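Long-range contacts in BH0493 protein (Bacillus halodurans C-125, PDB 2QEE), which is a zinc-binding protein and putative amidohydrolase, probably a metal-dependent enzyme of unknown substrate: residues M283-E287 and E310-L314; L290-P294 and F318-M322. All blocks are in the same frame, centred on the assembly; numbering follows the deposited sequence.

Contact 1 (M283-E287 and E310-L314); sequences MDGVE and ELVVL
Met283 reaches across to the helix of 310-314 and meets three of its side chains. Its chain is bent at both chi2 and chi3 (-61° and -62°), which turns the terminal methyl back along the partner helix. There CE touches Leu314 CD2 at 3.6 Å and lies 4.0 Å from CD1 of Leu311. The Met283 and Leu314 side chains run in roughly opposed directions and meet at their end methyls. Methionine suits the place because its flexible, unbranched chain can follow an uneven apolar surface. Leucine suits Leu314 because its branched apolar end also reaches Val286, CD2 to CG1 3.7 Å. Glu310 sets its methylene chain against Met283; Met283 CG lies 3.5 Å from Glu310 OE2, a plain van der Waals contact, and Asn307 ND2 holds that oxygen. No hydrogen bond joins the two segments. The contact packs the lead-in and first turn of helix 284-292 against helix 308-317, helices that connect parallel strands 257-264, 298-302 and 321-323, as in the beta-alpha units of amidohydrolase barrels. Met283 and Leu311 also rest on Met302, Leu311 extends to Ile323, and Phe277 of the second subunit packs on Met283 and Leu314.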
ATOM      1  N   MET C 283      -0.192   2.933  16.145  1.00 14.02           N
ATOM      2  CA  MET C 283       1.221   2.802  16.540  1.00 14.73           C
ATOM      3  C   MET C 283       1.449   3.402  17.937  1.00 15.48           C
ATOM      4  O   MET C 283       2.526   3.242  18.484  1.00 16.19           O
ATOM      5  CB  MET C 283       2.184   3.462  15.541  1.00 16.33           C
ATOM      6  CG  MET C 283       2.026   2.920  14.082  1.00 17.04           C
ATOM      7  SD  MET C 283       2.365   1.140  13.982  1.00 17.14           S
ATOM      8  CE  MET C 283       4.084   1.133  14.501  1.00 18.43           C
ATOM      9  N   ASP C 284       0.433   4.049  18.518  1.00 17.18           N
ATOM     10  CA  ASP C 284       0.662   4.787  19.769  1.00 16.45           C
ATOM     11  C   ASP C 284       1.245   3.942  20.906  1.00 15.91           C
ATOM     12  O   ASP C 284       2.145   4.422  21.659  1.00 19.04           O
ATOM     13  CB  ASP C 284      -0.659   5.432  20.234  1.00 15.49           C
ATOM     14  CG  ASP C 284      -1.096   6.627  19.375  1.00 21.14           C
ATOM     15  OD1 ASP C 284      -0.432   6.943  18.360  1.00 22.53           O
ATOM     16  OD2 ASP C 284      -2.147   7.234  19.715  1.00 24.69           O
ATOM     17  N   GLY C 285       0.725   2.728  21.086  1.00 14.39           N
ATOM     18  CA  GLY C 285       1.132   1.914  22.261  1.00 16.65           C
ATOM     19  C   GLY C 285       2.570   1.501  22.091  1.00 16.91           C
ATOM     20  O   GLY C 285       3.337   1.411  23.079  1.00 16.09           O
ATOM     21  N   VAL C 286       2.911   1.121  20.858  1.00 16.48           N
ATOM     22  CA  VAL C 286       4.293   0.667  20.554  1.00 16.23           C
ATOM     23  C   VAL C 286       5.258   1.838  20.734  1.00 15.54           C
ATOM     24  O   VAL C 286       6.328   1.681  21.345  1.00 16.99           O
ATOM     25  CB  VAL C 286       4.450   0.095  19.114  1.00 14.62           C
ATOM     26  CG1 VAL C 286       5.887  -0.400  18.921  1.00 17.65           C
ATOM     27  CG2 VAL C 286       3.390  -1.027  18.858  1.00 19.04           C
ATOM     28  N   GLU C 287       4.884   3.002  20.193  1.00 13.93           N
ATOM     29  CA  GLU C 287       5.636   4.238  20.371  1.00 12.83           C
ATOM     30  C   GLU C 287       5.889   4.543  21.852  1.00 13.46           C
ATOM     31  O   GLU C 287       7.027   4.827  22.277  1.00 15.43           O
ATOM     32  CB  GLU C 287       4.859   5.390  19.696  1.00 15.65           C
ATOM     33  CG  GLU C 287       5.620   6.704  19.743  1.00 13.92           C
ATOM     34  CD  GLU C 287       4.710   7.894  19.517  1.00 23.05           C
ATOM     35  OE1 GLU C 287       3.815   7.796  18.646  1.00 18.56           O
ATOM     36  OE2 GLU C 287       4.904   8.938  20.171  1.00 20.32           O
ATOM     37  N   GLU C 310       4.838   2.533   8.310  1.00 12.80           N
ATOM     38  CA  GLU C 310       4.989   3.342   9.538  1.00 13.29           C
ATOM     39  C   GLU C 310       5.749   2.552  10.618  1.00 14.33           C
ATOM     40  O   GLU C 310       6.465   3.139  11.423  1.00 13.19           O
ATOM     41  CB  GLU C 310       3.649   3.902   9.997  1.00 15.63           C
ATOM     42  CG  GLU C 310       2.655   2.846  10.406  1.00 10.17           C
ATOM     43  CD  GLU C 310       1.227   3.386  10.626  1.00 13.42           C
ATOM     44  OE1 GLU C 310       0.969   4.582  10.364  1.00 16.39           O
ATOM     45  OE2 GLU C 310       0.358   2.557  11.003  1.00 14.48           O
ATOM     46  N   LEU C 311       5.602   1.220  10.618  1.00 11.89           N
ATOM     47  CA  LEU C 311       6.479   0.412  11.494  1.00 13.18           C
ATOM     48  C   LEU C 311       7.999   0.611  11.172  1.00 14.73           C
ATOM     49  O   LEU C 311       8.837   0.756  12.096  1.00 15.38           O
ATOM     50  CB  LEU C 311       6.104  -1.066  11.376  1.00 11.26           C
ATOM     51  CG  LEU C 311       6.971  -2.047  12.184  1.00 12.06           C
ATOM     52  CD1 LEU C 311       6.803  -1.741  13.713  1.00 16.04           C
ATOM     53  CD2 LEU C 311       6.619  -3.453  11.834  1.00 13.88           C
ATOM     54  N   VAL C 312       8.341   0.629   9.880  1.00 12.78           N
ATOM     55  CA  VAL C 312       9.737   0.959   9.475  1.00 11.71           C
ATOM     56  C   VAL C 312      10.116   2.323   9.963  1.00 11.79           C
ATOM     57  O   VAL C 312      11.235   2.501  10.555  1.00 12.51           O
ATOM     58  CB  VAL C 312       9.868   0.931   7.956  1.00 12.65           C
ATOM     59  CG1 VAL C 312      11.293   1.339   7.538  1.00 13.77           C
ATOM     60  CG2 VAL C 312       9.521  -0.472   7.488  1.00 15.44           C
ATOM     61  N   VAL C 313       9.219   3.318   9.833  1.00 12.63           N
ATOM     62  CA  VAL C 313       9.632   4.656  10.284  1.00 14.00           C
ATOM     63  C   VAL C 313       9.827   4.650  11.804  1.00 15.02           C
ATOM     64  O   VAL C 313      10.741   5.309  12.335  1.00 13.71           O
ATOM     65  CB  VAL C 313       8.597   5.759   9.904  1.00 14.39           C
ATOM     66  CG1 VAL C 313       9.112   7.157  10.354  1.00 13.86           C
ATOM     67  CG2 VAL C 313       8.352   5.768   8.372  1.00 11.59           C
ATOM     68  N   LEU C 314       9.014   3.889  12.515  1.00 13.10           N
ATOM     69  CA  LEU C 314       9.163   3.853  13.980  1.00 14.96           C
ATOM     70  C   LEU C 314      10.535   3.239  14.361  1.00 14.75           C
ATOM     71  O   LEU C 314      11.174   3.689  15.328  1.00 16.19           O
ATOM     72  CB  LEU C 314       8.018   3.042  14.574  1.00 13.81           C
ATOM     73  CG  LEU C 314       7.884   3.223  16.110  1.00 18.11           C
ATOM     74  CD1 LEU C 314       7.737   4.688  16.560  1.00 19.12           C
ATOM     75  CD2 LEU C 314       6.682   2.396  16.574  1.00 14.06           C
TER

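Contact 2 (L290-P294 and F318-M322); sequences LREYP and FSNLM
Leu290 lies over one face of the Phe318 ring, with CB 3.9 Å from the ring centroid and 19° off the ring normal, a CH-pi contact. Its branches then divide the work: CD1 lies 3.7 Å from Phe318 CD2, while CD2 meets Leu321 CB at 3.6 Å. A leucine fits here because its forked end can serve ring and strand at once. Phe318 CE1 also approaches Arg291 CA, obliquely to the ring, at 3.7 Å. Replacing Phe318 with an alanine would probably leave Leu290 CB without its ring face and open a gap beside Arg291. Asn320 adds the polar link. With CG between backbone N and carbonyl carbon (chi1 62°), ND2 gives a nearly straight bond of 3.1 Å to a lone pair of Leu290 O, which lies nearly in the amide plane. The same nitrogen also bonds Asn296 O. His268 of the second subunit lies nearly parallel to the Phe318 ring. The C-terminal end of helix 284-292 thus meets the type I turn Phe318-Leu321, which leads from helix 308-317 into strand 321-323. The chemistry is mixed: apolar packing, plus an asparagine amide serving a helix-end carbonyl whose residue four positions on, Pro294, has no N-H to offer.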
ATOM      1  N   LEU C 290       8.336   2.025  23.464  1.00 18.65           N
ATOM      2  CA  LEU C 290       9.729   2.253  23.085  1.00 18.09           C
ATOM      3  C   LEU C 290      10.369   3.484  23.738  1.00 18.20           C
ATOM      4  O   LEU C 290      11.549   3.464  24.150  1.00 18.86           O
ATOM      5  CB  LEU C 290       9.813   2.404  21.576  1.00 17.42           C
ATOM      6  CG  LEU C 290       9.499   1.100  20.840  1.00 12.65           C
ATOM      7  CD1 LEU C 290       9.267   1.490  19.355  1.00 13.78           C
ATOM      8  CD2 LEU C 290      10.713   0.059  20.926  1.00 16.21           C
ATOM      9  N   ARG C 291       9.601   4.569  23.787  1.00 16.79           N
ATOM     10  CA  ARG C 291      10.086   5.807  24.357  1.00 18.78           C
ATOM     11  C   ARG C 291      10.258   5.708  25.870  1.00 20.05           C
ATOM     12  O   ARG C 291      11.294   6.113  26.412  1.00 19.01           O
ATOM     13  CB  ARG C 291       9.134   6.944  24.027  1.00 18.40           C
ATOM     14  CG  ARG C 291       9.489   8.294  24.709  1.00 18.37           C
ATOM     15  CD  ARG C 291       8.627   9.412  24.209  1.00 18.47           C
ATOM     16  NE  ARG C 291       7.208   9.095  24.365  1.00 22.77           N
ATOM     17  CZ  ARG C 291       6.406   8.866  23.318  1.00 24.97           C
ATOM     18  NH1 ARG C 291       6.902   8.999  22.086  1.00 25.56           N
ATOM     19  NH2 ARG C 291       5.120   8.524  23.504  1.00 23.48           N
ATOM     20  N   GLU C 292       9.220   5.197  26.518  1.00 19.42           N
ATOM     21  CA  GLU C 292       9.132   5.174  27.981  1.00 20.72           C
ATOM     22  C   GLU C 292       9.896   4.047  28.670  1.00 21.40           C
ATOM     23  O   GLU C 292      10.117   4.138  29.900  1.00 20.75           O
ATOM     24  CB  GLU C 292       7.658   5.174  28.455  1.00 19.04           C
ATOM     25  CG  GLU C 292       6.823   6.283  27.863  1.00 19.19           C
ATOM     26  CD  GLU C 292       7.336   7.697  28.153  1.00 25.28           C
ATOM     27  OE1 GLU C 292       8.040   7.901  29.161  1.00 28.47           O
ATOM     28  OE2 GLU C 292       7.050   8.621  27.355  1.00 29.68           O
ATOM     29  N   TYR C 293      10.302   3.009  27.913  1.00 18.60           N
ATOM     30  CA  TYR C 293      11.052   1.886  28.447  1.00 17.86           C
ATOM     31  C   TYR C 293      12.371   1.692  27.655  1.00 19.35           C
ATOM     32  O   TYR C 293      12.541   0.678  26.962  1.00 20.18           O
ATOM     33  CB  TYR C 293      10.180   0.630  28.447  1.00 19.71           C
ATOM     34  CG  TYR C 293       9.026   0.790  29.397  1.00 21.25           C
ATOM     35  CD1 TYR C 293       9.163   0.439  30.754  1.00 26.01           C
ATOM     36  CD2 TYR C 293       7.813   1.354  28.959  1.00 18.31           C
ATOM     37  CE1 TYR C 293       8.077   0.633  31.649  1.00 24.30           C
ATOM     38  CE2 TYR C 293       6.726   1.553  29.845  1.00 25.70           C
ATOM     39  CZ  TYR C 293       6.902   1.200  31.194  1.00 24.36           C
ATOM     40  OH  TYR C 293       5.833   1.386  32.053  1.00 28.54           O
ATOM     41  N   PRO C 294      13.275   2.694  27.711  1.00 20.75           N
ATOM     42  CA  PRO C 294      14.512   2.691  26.890  1.00 19.45           C
ATOM     43  C   PRO C 294      15.450   1.574  27.266  1.00 21.20           C
ATOM     44  O   PRO C 294      16.375   1.229  26.487  1.00 22.38           O
ATOM     45  CB  PRO C 294      15.184   4.021  27.257  1.00 18.68           C
ATOM     46  CG  PRO C 294      14.604   4.391  28.606  1.00 19.12           C
ATOM     47  CD  PRO C 294      13.195   3.882  28.567  1.00 21.07           C
ATOM     48  N   PHE C 318      13.692   4.532  17.015  1.00 15.10           N
ATOM     49  CA  PHE C 318      14.060   3.812  18.274  1.00 16.45           C
ATOM     50  C   PHE C 318      14.965   2.644  18.084  1.00 17.67           C
ATOM     51  O   PHE C 318      14.557   1.646  17.507  1.00 16.57           O
ATOM     52  CB  PHE C 318      12.807   3.360  19.063  1.00 15.69           C
ATOM     53  CG  PHE C 318      11.957   4.500  19.493  1.00 16.12           C
ATOM     54  CD1 PHE C 318      12.305   5.262  20.615  1.00 15.36           C
ATOM     55  CD2 PHE C 318      10.837   4.840  18.782  1.00 14.99           C
ATOM     56  CE1 PHE C 318      11.545   6.337  20.989  1.00 18.62           C
ATOM     57  CE2 PHE C 318      10.052   5.892  19.144  1.00 15.48           C
ATOM     58  CZ  PHE C 318      10.402   6.668  20.276  1.00 19.84           C
ATOM     59  N   SER C 319      16.167   2.697  18.680  1.00 16.08           N
ATOM     60  CA  SER C 319      17.104   1.609  18.544  1.00 17.75           C
ATOM     61  C   SER C 319      16.762   0.392  19.391  1.00 16.19           C
ATOM     62  O   SER C 319      17.317  -0.656  19.174  1.00 17.39           O
ATOM     63  CB  SER C 319      18.529   2.060  18.869  1.00 19.73           C
ATOM     64  OG  SER C 319      18.622   2.632  20.193  1.00 22.04           O
ATOM     65  N   ASN C 320      15.866   0.561  20.395  1.00 14.32           N
ATOM     66  CA  ASN C 320      15.369  -0.541  21.186  1.00 14.40           C
ATOM     67  C   ASN C 320      14.187  -1.302  20.538  1.00 17.07           C
ATOM     68  O   ASN C 320      13.583  -2.237  21.132  1.00 17.81           O
ATOM     69  CB  ASN C 320      15.053  -0.096  22.640  1.00 15.06           C
ATOM     70  CG  ASN C 320      13.986   0.950  22.732  1.00 16.87           C
ATOM     71  OD1 ASN C 320      13.795   1.787  21.831  1.00 17.30           O
ATOM     72  ND2 ASN C 320      13.285   0.962  23.893  1.00 14.44           N
ATOM     73  N   LEU C 321      13.922  -0.971  19.266  1.00 17.23           N
ATOM     74  CA  LEU C 321      12.980  -1.722  18.442  1.00 15.04           C
ATOM     75  C   LEU C 321      13.762  -2.496  17.387  1.00 14.61           C
ATOM     76  O   LEU C 321      14.592  -1.894  16.659  1.00 13.33           O
ATOM     77  CB  LEU C 321      12.027  -0.750  17.697  1.00 13.33           C
ATOM     78  CG  LEU C 321      11.029  -1.407  16.761  1.00 16.15           C
ATOM     79  CD1 LEU C 321      10.148  -2.468  17.466  1.00 15.86           C
ATOM     80  CD2 LEU C 321      10.189  -0.299  16.107  1.00 16.65           C
ATOM     81  N   MET C 322      13.461  -3.783  17.276  1.00 13.55           N
ATOM     82  CA  MET C 322      13.994  -4.596  16.174  1.00 16.13           C
ATOM     83  C   MET C 322      12.736  -5.112  15.507  1.00 15.47           C
ATOM     84  O   MET C 322      11.932  -5.786  16.122  1.00 14.39           O
ATOM     85  CB  MET C 322      14.856  -5.775  16.650  1.00 14.03           C
ATOM     86  CG  MET C 322      15.319  -6.734  15.551  1.00 14.06           C
ATOM     87  SD  MET C 322      16.221  -5.801  14.264  1.00 17.55           S
ATOM     88  CE  MET C 322      17.719  -5.431  15.142  1.00 19.55           C
TER

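Overall arrangement
Following the chain, helix 284-292 comes first and supplies one side of both contacts: 283-287 leading into its first turn, 290-294 running out of its last. The chain then runs through strand 298-302 and into helix 308-317, where 310-314 turns back to close contact 1 over 22 intervening residues. A turn leads on to strand 321-323, and 318-322 closes contact 2 over 23. The two loops therefore cross rather than nest. Their centres lie about 10 Å apart, and Leu314 touches both Leu290 and Leu321, making one continuous apolar seam. Together they fasten successive beta-alpha units, in a region that also meets the second subunit and lies away from the zinc site.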